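Local structure of aminotransferase, class III (Deinococcus radiodurans, 3I4J) at residues Ala38-Ile43 against Leu259-Ala264; Phe69-Leu74 against Gly298-Val303; Leu108-His113 against Glu149-Leu154; Glu174-Leu179 against Glu215-Ile220; Arg382-Tyr387 against Leu418-Gly423. The protein probably acts as a pyridoxal-phosphate-dependent transaminase of the class-III aminotransferase family. The protein carries 1 engineered substitution. One frame throughout, in Å; residues are numbered along the deposited sequence.

Interaction 1 of 5, residues Ala38-Ile43 against Leu259-Ala264; sequences ALVANI and LGKGLA
K261 reaches A38 from the loop after strand 256-259, deep inside a fold-type I aminotransferase. Its NZ donates to A38 O at 2.9 Å, at a C=O...donor angle of 146° and tilted 22° from the carbonyl plane. The lysine chain is extended beyond CG and passes L39 O on its way to A38. V40 crosses this chain at about a right angle, with its CG2 3.9 Å from K261 CG. An alanine in place of K261 would probably leave A38 O without this donor and V40 CG2 without the chain it packs on. In this family the lysine that binds pyridoxal phosphate lies in this loop, so K261 is probably that lysine; a sulfate, perhaps from the crystallisation liquor, lies about 5 Å from its side chain. T295 of the second subunit packs on V40 and K261, and Y296 of that subunit bonds K261 O through its hydroxyl. Next along the loop, G262 lies against the N42 amide, CA to ND2 3.5 Å. A side chain on G262 would run into that nitrogen. R239 holds N42 OD1. A water accepts from N42 ND2 at 2.8 Å and reaches G262 O by a weak bond.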
# COMPACT_ATOMS: atom_id res chain seq x y z
N ALA C 38 -9.16 -0.70 13.23
CA ALA C 38 -9.47 0.65 12.78
C ALA C 38 -10.56 0.48 11.73
O ALA C 38 -10.43 0.94 10.60
CB ALA C 38 -8.23 1.30 12.17
N LEU C 39 -11.63 -0.20 12.14
CA LEU C 39 -12.76 -0.52 11.27
C LEU C 39 -12.27 -1.28 10.05
O LEU C 39 -12.66 -1.01 8.91
CB LEU C 39 -13.52 0.76 10.87
CG LEU C 39 -14.60 1.15 11.88
CD1 LEU C 39 -13.98 1.49 13.23
CD2 LEU C 39 -15.39 2.33 11.35
N VAL C 40 -11.40 -2.25 10.32
CA VAL C 40 -10.80 -3.09 9.29
C VAL C 40 -11.27 -4.55 9.34
O VAL C 40 -11.66 -5.12 8.32
CB VAL C 40 -9.25 -3.10 9.43
CG1 VAL C 40 -8.64 -4.16 8.51
CG2 VAL C 40 -8.68 -1.74 9.11
N ALA C 41 -11.23 -5.15 10.53
CA ALA C 41 -11.59 -6.57 10.70
C ALA C 41 -13.09 -6.85 10.70
O ALA C 41 -13.64 -7.34 11.69
CB ALA C 41 -10.95 -7.11 11.98
N ASN C 42 -13.72 -6.58 9.57
CA ASN C 42 -15.16 -6.76 9.42
C ASN C 42 -15.75 -8.15 9.65
O ASN C 42 -16.90 -8.26 10.08
CB ASN C 42 -15.60 -6.25 8.04
CG ASN C 42 -15.48 -4.74 7.91
OD1 ASN C 42 -14.94 -4.07 8.79
ND2 ASN C 42 -15.98 -4.21 6.80
N ILE C 43 -15.00 -9.21 9.35
CA ILE C 43 -15.55 -10.54 9.55
C ILE C 43 -14.97 -11.30 10.74
O ILE C 43 -15.19 -12.50 10.90
CB ILE C 43 -15.43 -11.40 8.26
CG1 ILE C 43 -13.96 -11.76 7.99
CG2 ILE C 43 -16.00 -10.63 7.09
CD1 ILE C 43 -13.80 -12.75 6.83
N LEU C 259 -13.26 1.92 -2.25
CA LEU C 259 -13.28 0.88 -1.24
C LEU C 259 -11.91 0.65 -0.61
O LEU C 259 -10.89 0.94 -1.21
CB LEU C 259 -13.78 -0.43 -1.87
CG LEU C 259 -15.08 -0.30 -2.65
CD1 LEU C 259 -15.37 -1.59 -3.42
CD2 LEU C 259 -16.21 0.02 -1.69
N GLY C 260 -11.92 0.11 0.61
CA GLY C 260 -10.67 -0.16 1.31
C GLY C 260 -10.91 -0.83 2.65
O GLY C 260 -12.03 -1.27 2.93
N LYS C 261 -9.87 -0.90 3.48
CA LYS C 261 -9.96 -1.51 4.81
C LYS C 261 -10.75 -2.81 4.89
O LYS C 261 -10.18 -3.90 4.91
CB LYS C 261 -10.55 -0.51 5.81
CG LYS C 261 -9.63 0.65 6.15
CD LYS C 261 -10.15 1.44 7.34
CE LYS C 261 -9.18 2.54 7.73
NZ LYS C 261 -9.55 3.20 9.01
N GLY C 262 -12.08 -2.69 4.95
CA GLY C 262 -12.92 -3.86 5.07
C GLY C 262 -13.03 -4.75 3.84
O GLY C 262 -13.63 -5.82 3.91
N LEU C 263 -12.45 -4.32 2.72
CA LEU C 263 -12.52 -5.10 1.49
C LEU C 263 -11.98 -6.52 1.71
O LEU C 263 -12.64 -7.50 1.35
CB LEU C 263 -11.75 -4.39 0.37
CG LEU C 263 -12.16 -4.72 -1.07
CD1 LEU C 263 -13.67 -4.55 -1.23
CD2 LEU C 263 -11.42 -3.81 -2.05
N ALA C 264 -10.79 -6.63 2.28
CA ALA C 264 -10.21 -7.94 2.59
C ALA C 264 -10.26 -8.17 4.10
O ALA C 264 -9.65 -9.10 4.63
CB ALA C 264 -8.77 -8.03 2.07
O HOH W 1 -16.79 -6.35 5.15

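Interaction 2 of 5, residues Phe69-Leu74 against Gly298-Val303; sequences FSSDVL and GHPVSV
V303 faces V73 and L74 where helices 72-84 and 300-315 pack together by their N-terminal turns. Both helices begin here, S71 at the N-cap position of helix 72-84 and H299 at that of helix 300-315. V303 CG1 is anti to the backbone N (chi1 172°). This branch therefore meets the backbone of the other helix and lies 3.6 Å from V73 O. The second branch is turned to L74. V303 CG2 is 4.0 Å from L74 CD1, and the two side chains cross at about a right angle. V73 points its CG2 over the start of helix 300-315, close to P300 O and 4.1 Å from P300 CB. The proline ring is thus touched from two places, since its CG also lies near S71 OG. The other methyl of L74, CD2, comes 4.3 Å from G298 CA. G298 has a positive phi (82°), and a CB there would crowd the same methyl. S71 OG accepts from L74 N at 3.2 Å with an N-H...O angle of 150°, a capping bond. Q57 of helix 48-60 packs on both V73 and P300. S70 and S71 pair with a strand of the second subunit in a parallel ladder, so this end of the contact lies at the dimer interface. No direct hydrogen bond joins the two segments. A water links them instead: it sits 2.6 Å from S71 OG and donates to G298 O at 2.7 Å.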
# COMPACT_ATOMS: atom_id res chain seq x y z
N PHE C 69 -0.08 -8.75 -16.91
CA PHE C 69 -1.17 -9.73 -16.91
C PHE C 69 -2.30 -9.39 -15.95
O PHE C 69 -2.13 -8.64 -15.00
CB PHE C 69 -0.66 -11.10 -16.47
CG PHE C 69 0.41 -11.68 -17.33
CD1 PHE C 69 0.09 -12.37 -18.49
CD2 PHE C 69 1.75 -11.53 -16.98
CE1 PHE C 69 1.09 -12.92 -19.29
CE2 PHE C 69 2.76 -12.07 -17.77
CZ PHE C 69 2.42 -12.77 -18.93
N SER C 70 -3.45 -9.99 -16.23
CA SER C 70 -4.61 -9.88 -15.37
C SER C 70 -4.53 -11.29 -14.77
O SER C 70 -3.56 -12.00 -15.03
CB SER C 70 -5.89 -9.72 -16.18
OG SER C 70 -7.02 -9.69 -15.32
N SER C 71 -5.51 -11.69 -13.97
CA SER C 71 -5.48 -13.04 -13.40
C SER C 71 -6.90 -13.56 -13.30
O SER C 71 -7.84 -12.77 -13.19
CB SER C 71 -4.82 -13.03 -12.02
OG SER C 71 -5.60 -12.32 -11.07
N ASP C 72 -7.06 -14.87 -13.33
CA ASP C 72 -8.40 -15.43 -13.24
C ASP C 72 -9.09 -15.04 -11.93
O ASP C 72 -10.30 -14.78 -11.92
CB ASP C 72 -8.38 -16.96 -13.43
CG ASP C 72 -7.41 -17.68 -12.50
OD1 ASP C 72 -6.66 -17.01 -11.75
OD2 ASP C 72 -7.40 -18.93 -12.54
N VAL C 73 -8.34 -14.95 -10.83
CA VAL C 73 -8.96 -14.57 -9.56
C VAL C 73 -9.42 -13.12 -9.55
O VAL C 73 -10.44 -12.80 -8.95
CB VAL C 73 -8.03 -14.83 -8.35
CG1 VAL C 73 -7.76 -16.31 -8.23
CG2 VAL C 73 -6.72 -14.06 -8.49
N LEU C 74 -8.67 -12.23 -10.22
CA LEU C 74 -9.06 -10.83 -10.27
C LEU C 74 -10.31 -10.71 -11.14
O LEU C 74 -11.25 -10.00 -10.80
CB LEU C 74 -7.94 -9.97 -10.86
CG LEU C 74 -8.22 -8.46 -10.95
CD1 LEU C 74 -8.60 -7.92 -9.58
CD2 LEU C 74 -6.98 -7.73 -11.48
N GLY C 298 -3.74 -5.33 -7.81
CA GLY C 298 -4.28 -6.55 -8.40
C GLY C 298 -3.64 -7.84 -7.92
O GLY C 298 -3.95 -8.92 -8.42
N HIS C 299 -2.74 -7.72 -6.95
CA HIS C 299 -2.03 -8.86 -6.36
C HIS C 299 -2.94 -10.08 -6.18
O HIS C 299 -3.90 -10.02 -5.41
CB HIS C 299 -1.43 -8.42 -5.02
CG HIS C 299 -0.72 -9.51 -4.28
ND1 HIS C 299 0.27 -10.28 -4.85
CD2 HIS C 299 -0.83 -9.93 -3.00
CE1 HIS C 299 0.74 -11.13 -3.95
NE2 HIS C 299 0.09 -10.93 -2.82
N PRO C 300 -2.65 -11.19 -6.88
CA PRO C 300 -3.49 -12.40 -6.77
C PRO C 300 -3.80 -12.93 -5.37
O PRO C 300 -4.95 -13.24 -5.08
CB PRO C 300 -2.73 -13.42 -7.62
CG PRO C 300 -2.20 -12.56 -8.73
CD PRO C 300 -1.66 -11.35 -7.96
N VAL C 301 -2.81 -13.05 -4.50
CA VAL C 301 -3.09 -13.58 -3.18
C VAL C 301 -4.00 -12.64 -2.40
O VAL C 301 -4.90 -13.09 -1.69
CB VAL C 301 -1.80 -13.82 -2.37
CG1 VAL C 301 -2.14 -14.52 -1.07
CG2 VAL C 301 -0.83 -14.67 -3.18
N SER C 302 -3.77 -11.34 -2.53
CA SER C 302 -4.58 -10.36 -1.82
C SER C 302 -6.00 -10.35 -2.38
O SER C 302 -6.97 -10.20 -1.63
CB SER C 302 -3.95 -8.98 -1.92
OG SER C 302 -2.72 -8.95 -1.21
N VAL C 303 -6.12 -10.51 -3.69
CA VAL C 303 -7.43 -10.54 -4.33
C VAL C 303 -8.18 -11.79 -3.88
O VAL C 303 -9.38 -11.74 -3.61
CB VAL C 303 -7.28 -10.51 -5.87
CG1 VAL C 303 -8.63 -10.73 -6.55
CG2 VAL C 303 -6.71 -9.16 -6.29
O HOH W 2 -4.41 -10.01 -10.83

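Interaction 3 of 5, residues Leu108-His113 against Glu149-Leu154; sequences LARQYH and ELYTPL
L150 O is gripped side-on by two nitrogens of R110. R110 NE donates at 2.8 Å with an N-H...O angle of 156°, and it lies nearly along the axis of the carbonyl. R110 NH2 adds a second, more bent bond to L150 O at 3.0 Å. The oxygen lies in the guanidinium plane, so the group is held edge-on to it. P153 lies over one face of the guanidinium, toward its rim, with CG 3.5 Å from R110 NH2. The third nitrogen, NH1, is bonded to P119 O and R121 O. All three nitrogens of this buried arginine thus find carbonyl partners. The R110 chain bends at chi2 (59°), which turns the guanidinium aside after the aliphatic part has passed Y151. R110 CG lies 3.5 Å from Y151 CD1, and the ring and guanidinium planes are nearly perpendicular (85°). L154 touches the same chain further along, CD1 to R110 CD 3.8 Å. The far end of the tyrosine rests against Q111, with Y151 OH 3.2 Å from Q111 CB. Q111 NE2 is bonded to E115, one turn further along, while K107 makes a cation-pi contact with the Y151 ring. The contact ties the loop before strand 162-163 to helix 98-115. That helix packs through A109 on strands 191-196 and 227-231, and through Q111 on helix 277-284.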
# COMPACT_ATOMS: atom_id res chain seq x y z
N LEU C 108 -8.78 9.85 -11.83
CA LEU C 108 -9.77 9.41 -12.80
C LEU C 108 -10.82 10.49 -13.11
O LEU C 108 -11.19 10.69 -14.26
CB LEU C 108 -10.47 8.15 -12.29
CG LEU C 108 -11.55 7.52 -13.18
CD1 LEU C 108 -10.98 7.22 -14.56
CD2 LEU C 108 -12.07 6.25 -12.52
N ALA C 109 -11.30 11.16 -12.07
CA ALA C 109 -12.30 12.21 -12.25
C ALA C 109 -11.72 13.31 -13.13
O ALA C 109 -12.39 13.82 -14.02
CB ALA C 109 -12.72 12.78 -10.90
N ARG C 110 -10.47 13.68 -12.87
CA ARG C 110 -9.81 14.71 -13.66
C ARG C 110 -9.60 14.25 -15.10
O ARG C 110 -9.94 14.96 -16.04
CB ARG C 110 -8.46 15.08 -13.01
CG ARG C 110 -7.54 15.97 -13.86
CD ARG C 110 -8.15 17.31 -14.25
NE ARG C 110 -7.23 18.11 -15.06
CZ ARG C 110 -7.57 19.21 -15.72
NH1 ARG C 110 -8.82 19.66 -15.68
NH2 ARG C 110 -6.67 19.87 -16.44
N GLN C 111 -9.05 13.05 -15.27
CA GLN C 111 -8.82 12.53 -16.61
C GLN C 111 -10.10 12.42 -17.43
O GLN C 111 -10.11 12.69 -18.63
CB GLN C 111 -8.15 11.15 -16.57
CG GLN C 111 -7.84 10.62 -17.96
CD GLN C 111 -7.02 9.35 -17.95
OE1 GLN C 111 -6.58 8.88 -16.90
NE2 GLN C 111 -6.80 8.78 -19.14
N TYR C 112 -11.18 12.02 -16.78
CA TYR C 112 -12.47 11.88 -17.45
C TYR C 112 -12.85 13.14 -18.22
O TYR C 112 -13.19 13.09 -19.40
CB TYR C 112 -13.56 11.56 -16.41
CG TYR C 112 -14.97 11.52 -16.96
CD1 TYR C 112 -15.42 10.42 -17.68
CD2 TYR C 112 -15.85 12.58 -16.74
CE1 TYR C 112 -16.73 10.36 -18.17
CE2 TYR C 112 -17.16 12.54 -17.22
CZ TYR C 112 -17.59 11.43 -17.94
OH TYR C 112 -18.89 11.37 -18.41
N HIS C 113 -12.78 14.29 -17.56
CA HIS C 113 -13.13 15.55 -18.20
C HIS C 113 -12.12 16.00 -19.25
O HIS C 113 -12.50 16.60 -20.26
CB HIS C 113 -13.33 16.63 -17.14
CG HIS C 113 -14.51 16.36 -16.26
ND1 HIS C 113 -14.42 16.25 -14.89
CD2 HIS C 113 -15.80 16.10 -16.57
CE1 HIS C 113 -15.60 15.93 -14.40
NE2 HIS C 113 -16.46 15.83 -15.40
N GLU C 149 1.40 17.87 -17.00
CA GLU C 149 0.80 19.19 -17.18
C GLU C 149 -0.72 19.17 -17.17
O GLU C 149 -1.36 20.21 -17.00
CB GLU C 149 1.31 19.82 -18.48
CG GLU C 149 1.05 19.01 -19.74
CD GLU C 149 1.71 17.64 -19.71
OE1 GLU C 149 2.93 17.56 -19.43
OE2 GLU C 149 1.01 16.63 -19.97
N LEU C 150 -1.30 17.99 -17.35
CA LEU C 150 -2.76 17.85 -17.37
C LEU C 150 -3.33 17.68 -15.96
O LEU C 150 -4.54 17.80 -15.76
CB LEU C 150 -3.16 16.64 -18.21
CG LEU C 150 -2.77 16.65 -19.69
CD1 LEU C 150 -3.22 15.34 -20.34
CD2 LEU C 150 -3.42 17.84 -20.39
N TYR C 151 -2.46 17.43 -14.99
CA TYR C 151 -2.90 17.21 -13.61
C TYR C 151 -2.40 18.23 -12.59
O TYR C 151 -2.81 18.22 -11.43
CB TYR C 151 -2.50 15.80 -13.20
CG TYR C 151 -3.17 14.75 -14.06
CD1 TYR C 151 -4.44 14.27 -13.74
CD2 TYR C 151 -2.56 14.28 -15.22
CE1 TYR C 151 -5.09 13.35 -14.56
CE2 TYR C 151 -3.21 13.37 -16.06
CZ TYR C 151 -4.47 12.91 -15.72
OH TYR C 151 -5.11 12.00 -16.54
N THR C 152 -1.52 19.13 -13.03
CA THR C 152 -1.00 20.15 -12.13
C THR C 152 -2.07 21.08 -11.54
O THR C 152 -1.87 21.66 -10.48
CB THR C 152 0.04 21.02 -12.86
OG1 THR C 152 0.42 22.11 -12.02
CG2 THR C 152 -0.55 21.55 -14.13
N PRO C 153 -3.21 21.26 -12.23
CA PRO C 153 -4.20 22.15 -11.62
C PRO C 153 -4.73 21.64 -10.28
O PRO C 153 -5.25 22.42 -9.48
CB PRO C 153 -5.29 22.24 -12.70
CG PRO C 153 -5.14 20.96 -13.46
CD PRO C 153 -3.65 20.82 -13.57
N LEU C 154 -4.59 20.34 -10.03
CA LEU C 154 -5.04 19.75 -8.77
C LEU C 154 -4.15 20.19 -7.61
O LEU C 154 -4.51 20.03 -6.44
CB LEU C 154 -5.04 18.22 -8.88
CG LEU C 154 -6.22 17.53 -9.58
CD1 LEU C 154 -6.58 18.26 -10.87
CD2 LEU C 154 -5.84 16.09 -9.88

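Interaction 4 of 5, residues Glu174-Leu179 against Glu215-Ile220; sequences EDAEGL and ERVRDI
A176, L179, V217 and I220 make the apolar part of this helix-to-helix contact. A176 lies where the backbones come nearest, its CA 5.9 Å from V217 CA, and its CB is 3.6 Å from R216 CB. The same methyl is 3.9 Å from V217 CG2. L179 fits in beside V217 and I220. Its CD2 meets V217 CG1 at 3.9 Å, and these two side chains cross at about a right angle. L179 and I220 instead slide past each other in opposite directions, with L179 CG 4.0 Å from I220 CG2. V217 CG1 is anti to the backbone N (chi1 166°), which sends that branch to L179 and leaves CG2 for A176. The charged part is a salt bridge between E177 OE1 and R216 NH1 at 3.0 Å. As a hydrogen bond it is weak, bent to 130° at the hydrogen. The carboxylate and guanidinium planes are 61° apart. The arginine chain bends at chi2 and chi3, which carries NH1 round to the glutamate. The other oxygen, E177 OE2, pairs with R180 NE. A leucine in place of R216 would probably leave E177 OE1 without this charged mate. The pair of segments joins helices 172-176 and 178-186 to helix 213-224. L179 and V217 both pack on F194 of strand 191-196, so helices 178-186 and 213-224 lie against the central mixed sheet.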
# COMPACT_ATOMS: atom_id res chain seq x y z
N GLU C 174 -32.99 19.82 1.34
CA GLU C 174 -32.71 21.23 1.56
C GLU C 174 -31.25 21.43 1.95
O GLU C 174 -30.59 22.37 1.50
CB GLU C 174 -33.62 21.74 2.68
CG GLU C 174 -33.47 23.21 3.04
CD GLU C 174 -34.26 23.57 4.28
OE1 GLU C 174 -35.47 23.25 4.33
OE2 GLU C 174 -33.68 24.17 5.21
N ASP C 175 -30.74 20.52 2.78
CA ASP C 175 -29.35 20.59 3.25
C ASP C 175 -28.40 20.35 2.07
O ASP C 175 -27.37 21.02 1.94
CB ASP C 175 -29.14 19.53 4.35
CG ASP C 175 -27.85 19.73 5.13
OD1 ASP C 175 -27.50 20.89 5.44
OD2 ASP C 175 -27.20 18.71 5.47
N ALA C 176 -28.77 19.41 1.21
CA ALA C 176 -27.95 19.07 0.04
C ALA C 176 -27.88 20.21 -0.97
O ALA C 176 -26.92 20.32 -1.74
CB ALA C 176 -28.51 17.81 -0.63
N GLU C 177 -28.90 21.08 -0.98
CA GLU C 177 -28.91 22.21 -1.91
C GLU C 177 -27.69 23.10 -1.71
O GLU C 177 -27.37 23.93 -2.56
CB GLU C 177 -30.20 23.01 -1.74
CG GLU C 177 -31.36 22.40 -2.52
CD GLU C 177 -31.19 22.54 -4.02
OE1 GLU C 177 -31.64 21.65 -4.76
OE2 GLU C 177 -30.62 23.56 -4.46
N GLY C 178 -27.00 22.92 -0.59
CA GLY C 178 -25.81 23.71 -0.35
C GLY C 178 -24.79 23.42 -1.44
O GLY C 178 -23.93 24.26 -1.74
N LEU C 179 -24.88 22.24 -2.05
CA LEU C 179 -23.96 21.86 -3.11
C LEU C 179 -24.21 22.70 -4.36
O LEU C 179 -23.27 23.10 -5.05
CB LEU C 179 -24.09 20.36 -3.44
CG LEU C 179 -23.20 19.83 -4.58
CD1 LEU C 179 -21.74 20.13 -4.29
CD2 LEU C 179 -23.42 18.33 -4.75
N GLU C 215 -29.88 11.73 -2.45
CA GLU C 215 -30.74 11.67 -3.63
C GLU C 215 -30.59 13.02 -4.33
O GLU C 215 -30.44 13.08 -5.56
CB GLU C 215 -32.20 11.44 -3.24
CG GLU C 215 -32.51 10.05 -2.68
CD GLU C 215 -32.28 9.92 -1.19
OE1 GLU C 215 -31.64 10.80 -0.58
OE2 GLU C 215 -32.75 8.92 -0.61
N ARG C 216 -30.62 14.09 -3.55
CA ARG C 216 -30.48 15.44 -4.10
C ARG C 216 -29.06 15.68 -4.60
O ARG C 216 -28.86 16.30 -5.64
CB ARG C 216 -30.88 16.49 -3.04
CG ARG C 216 -30.75 17.95 -3.51
CD ARG C 216 -31.55 18.23 -4.79
NE ARG C 216 -32.95 17.86 -4.64
CZ ARG C 216 -33.85 18.57 -3.97
NH1 ARG C 216 -33.51 19.71 -3.38
NH2 ARG C 216 -35.10 18.13 -3.87
N VAL C 217 -28.06 15.19 -3.86
CA VAL C 217 -26.67 15.35 -4.30
C VAL C 217 -26.47 14.67 -5.66
O VAL C 217 -25.86 15.25 -6.56
CB VAL C 217 -25.68 14.71 -3.28
CG1 VAL C 217 -24.29 14.58 -3.91
CG2 VAL C 217 -25.60 15.56 -2.03
N ARG C 218 -26.99 13.46 -5.80
CA ARG C 218 -26.88 12.71 -7.06
C ARG C 218 -27.45 13.53 -8.22
O ARG C 218 -26.82 13.65 -9.28
CB ARG C 218 -27.62 11.38 -6.94
CG ARG C 218 -27.74 10.57 -8.24
CD ARG C 218 -26.41 9.97 -8.67
NE ARG C 218 -25.60 10.90 -9.46
CZ ARG C 218 -24.38 10.63 -9.90
NH1 ARG C 218 -23.82 9.45 -9.64
NH2 ARG C 218 -23.72 11.52 -10.62
N ASP C 219 -28.63 14.09 -8.00
CA ASP C 219 -29.30 14.89 -9.02
C ASP C 219 -28.54 16.17 -9.35
O ASP C 219 -28.38 16.52 -10.51
CB ASP C 219 -30.73 15.23 -8.58
CG ASP C 219 -31.64 14.01 -8.57
OD1 ASP C 219 -31.29 13.00 -9.20
OD2 ASP C 219 -32.71 14.07 -7.93
N ILE C 220 -28.07 16.87 -8.32
CA ILE C 220 -27.31 18.10 -8.55
C ILE C 220 -26.04 17.78 -9.36
O ILE C 220 -25.66 18.54 -10.25
CB ILE C 220 -26.91 18.77 -7.21
CG1 ILE C 220 -28.16 19.30 -6.51
CG2 ILE C 220 -25.92 19.90 -7.45
CD1 ILE C 220 -28.88 20.35 -7.31

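Interaction 5 of 5, residues Arg382-Tyr387 against Leu418-Gly423; sequences RGLITY and LALLAG
L384 packs against L420 and L421 on the inner side of helix 411-428, and this is the tight part of the contact. L384 CB lies 3.9 Å from L420 CB. The leucine has CG anti to the backbone N (chi1 177°), which drives CD2 down onto the helix. There L384 CD2 meets L421 N at 3.8 Å and L421 CB at 4.0 Å. L420 turns its two methyls to the backbone of the other segment. L420 CD2 is 3.7 Å from R382 O, and L420 CD1 is 3.8 Å from G383 O. These are van der Waals contacts with carbonyl oxygens. Behind the leucines, L421 also touches L333 of helix 318-339 and L401 of strand 400-403.

The R382 side is the one open to solvent. The arginine is stretched from CG to NE and lies across the helix at G423. One face of its guanidinium covers G423 CA, which sits off centre, toward the rim. R382 CZ is 3.6 Å from G423 CA. A side chain on G423 would collide with R382 NH1. The charge has its mate one turn further on: R382 NE forms a salt bridge with D427 OD2.

G383 and I385 make backbone hydrogen bonds to L32, which ties this loop to strand 30-32. At G383, positive phi (97°) and two bonds back into the last turn end helix 372-382 in a Schellman motif.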
# COMPACT_ATOMS: atom_id res chain seq x y z
N ARG C 382 -9.55 -2.07 30.71
CA ARG C 382 -10.59 -3.06 30.98
C ARG C 382 -10.70 -4.13 29.90
O ARG C 382 -11.47 -5.08 30.03
CB ARG C 382 -11.95 -2.37 31.15
CG ARG C 382 -12.14 -1.75 32.52
CD ARG C 382 -13.38 -0.88 32.56
NE ARG C 382 -13.60 -0.33 33.90
CZ ARG C 382 -14.22 -0.97 34.88
NH1 ARG C 382 -14.71 -2.19 34.69
NH2 ARG C 382 -14.35 -0.39 36.07
N GLY C 383 -9.94 -3.98 28.82
CA GLY C 383 -9.97 -4.97 27.77
C GLY C 383 -10.88 -4.66 26.60
O GLY C 383 -11.43 -5.56 25.97
N LEU C 384 -11.05 -3.37 26.31
CA LEU C 384 -11.89 -2.95 25.19
C LEU C 384 -11.09 -2.08 24.22
O LEU C 384 -10.53 -1.06 24.61
CB LEU C 384 -13.11 -2.17 25.69
CG LEU C 384 -14.02 -1.62 24.58
CD1 LEU C 384 -14.61 -2.78 23.79
CD2 LEU C 384 -15.13 -0.76 25.19
N ILE C 385 -11.05 -2.50 22.96
CA ILE C 385 -10.34 -1.77 21.92
C ILE C 385 -11.29 -0.75 21.29
O ILE C 385 -12.42 -1.09 20.93
CB ILE C 385 -9.86 -2.71 20.79
CG1 ILE C 385 -8.97 -3.83 21.36
CG2 ILE C 385 -9.10 -1.91 19.74
CD1 ILE C 385 -7.71 -3.33 22.03
N THR C 386 -10.83 0.49 21.16
CA THR C 386 -11.62 1.55 20.53
C THR C 386 -10.77 2.13 19.41
O THR C 386 -9.59 1.81 19.29
CB THR C 386 -12.01 2.66 21.53
OG1 THR C 386 -10.84 3.20 22.14
CG2 THR C 386 -12.92 2.09 22.61
N TYR C 387 -11.35 2.99 18.58
CA TYR C 387 -10.61 3.56 17.46
C TYR C 387 -9.34 4.28 17.89
O TYR C 387 -8.31 4.19 17.22
CB TYR C 387 -11.49 4.51 16.65
CG TYR C 387 -11.04 4.69 15.22
CD1 TYR C 387 -11.32 3.73 14.25
CD2 TYR C 387 -10.31 5.82 14.84
CE1 TYR C 387 -10.91 3.88 12.93
CE2 TYR C 387 -9.88 5.99 13.51
CZ TYR C 387 -10.19 5.02 12.57
OH TYR C 387 -9.79 5.18 11.26
N LEU C 418 -20.73 -3.21 25.58
CA LEU C 418 -21.41 -2.13 26.30
C LEU C 418 -21.02 -2.10 27.78
O LEU C 418 -20.82 -1.04 28.36
CB LEU C 418 -22.93 -2.27 26.15
CG LEU C 418 -23.49 -2.00 24.74
CD1 LEU C 418 -24.90 -2.54 24.63
CD2 LEU C 418 -23.46 -0.50 24.45
N ALA C 419 -20.89 -3.28 28.38
CA ALA C 419 -20.52 -3.37 29.79
C ALA C 419 -19.11 -2.84 30.00
O ALA C 419 -18.84 -2.12 30.97
CB ALA C 419 -20.61 -4.82 30.26
N LEU C 420 -18.21 -3.18 29.09
CA LEU C 420 -16.83 -2.72 29.18
C LEU C 420 -16.76 -1.21 29.01
O LEU C 420 -16.02 -0.52 29.71
CB LEU C 420 -15.97 -3.40 28.11
CG LEU C 420 -15.86 -4.93 28.22
CD1 LEU C 420 -15.10 -5.47 27.02
CD2 LEU C 420 -15.17 -5.32 29.52
N LEU C 421 -17.54 -0.68 28.07
CA LEU C 421 -17.56 0.75 27.82
C LEU C 421 -18.10 1.49 29.04
O LEU C 421 -17.57 2.54 29.41
CB LEU C 421 -18.43 1.06 26.60
CG LEU C 421 -18.40 2.52 26.15
CD1 LEU C 421 -17.01 2.87 25.67
CD2 LEU C 421 -19.42 2.75 25.04
N ALA C 422 -19.15 0.95 29.65
CA ALA C 422 -19.74 1.56 30.83
C ALA C 422 -18.70 1.64 31.94
O ALA C 422 -18.65 2.62 32.68
CB ALA C 422 -20.94 0.74 31.29
N GLY C 423 -17.86 0.62 32.04
CA GLY C 423 -16.82 0.62 33.05
C GLY C 423 -15.80 1.72 32.80
O GLY C 423 -15.36 2.39 33.74

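Interaction 1 lies nearest the centre of the chain, and the other four sit 22 to 24 Å out. It is buried and polar, centred on a lysine. Interaction 4 is also buried, but mostly apolar, with one salt bridge beside the apolar packing. Interactions 2, 3 and 5 are partly buried. Of these, interaction 3 relies on an arginine gripping a carbonyl, while 2 and 5 rely on aliphatic packing. Interactions 3 and 4 both back onto strand 191-196. Interactions 1, 2 and 5 touch the second subunit, and interaction 3 reaches it through L108; no other chain touches interaction 4. Only interactions 1 and 5 touch each other, with K261 NZ 3.0 Å from Y387 OH.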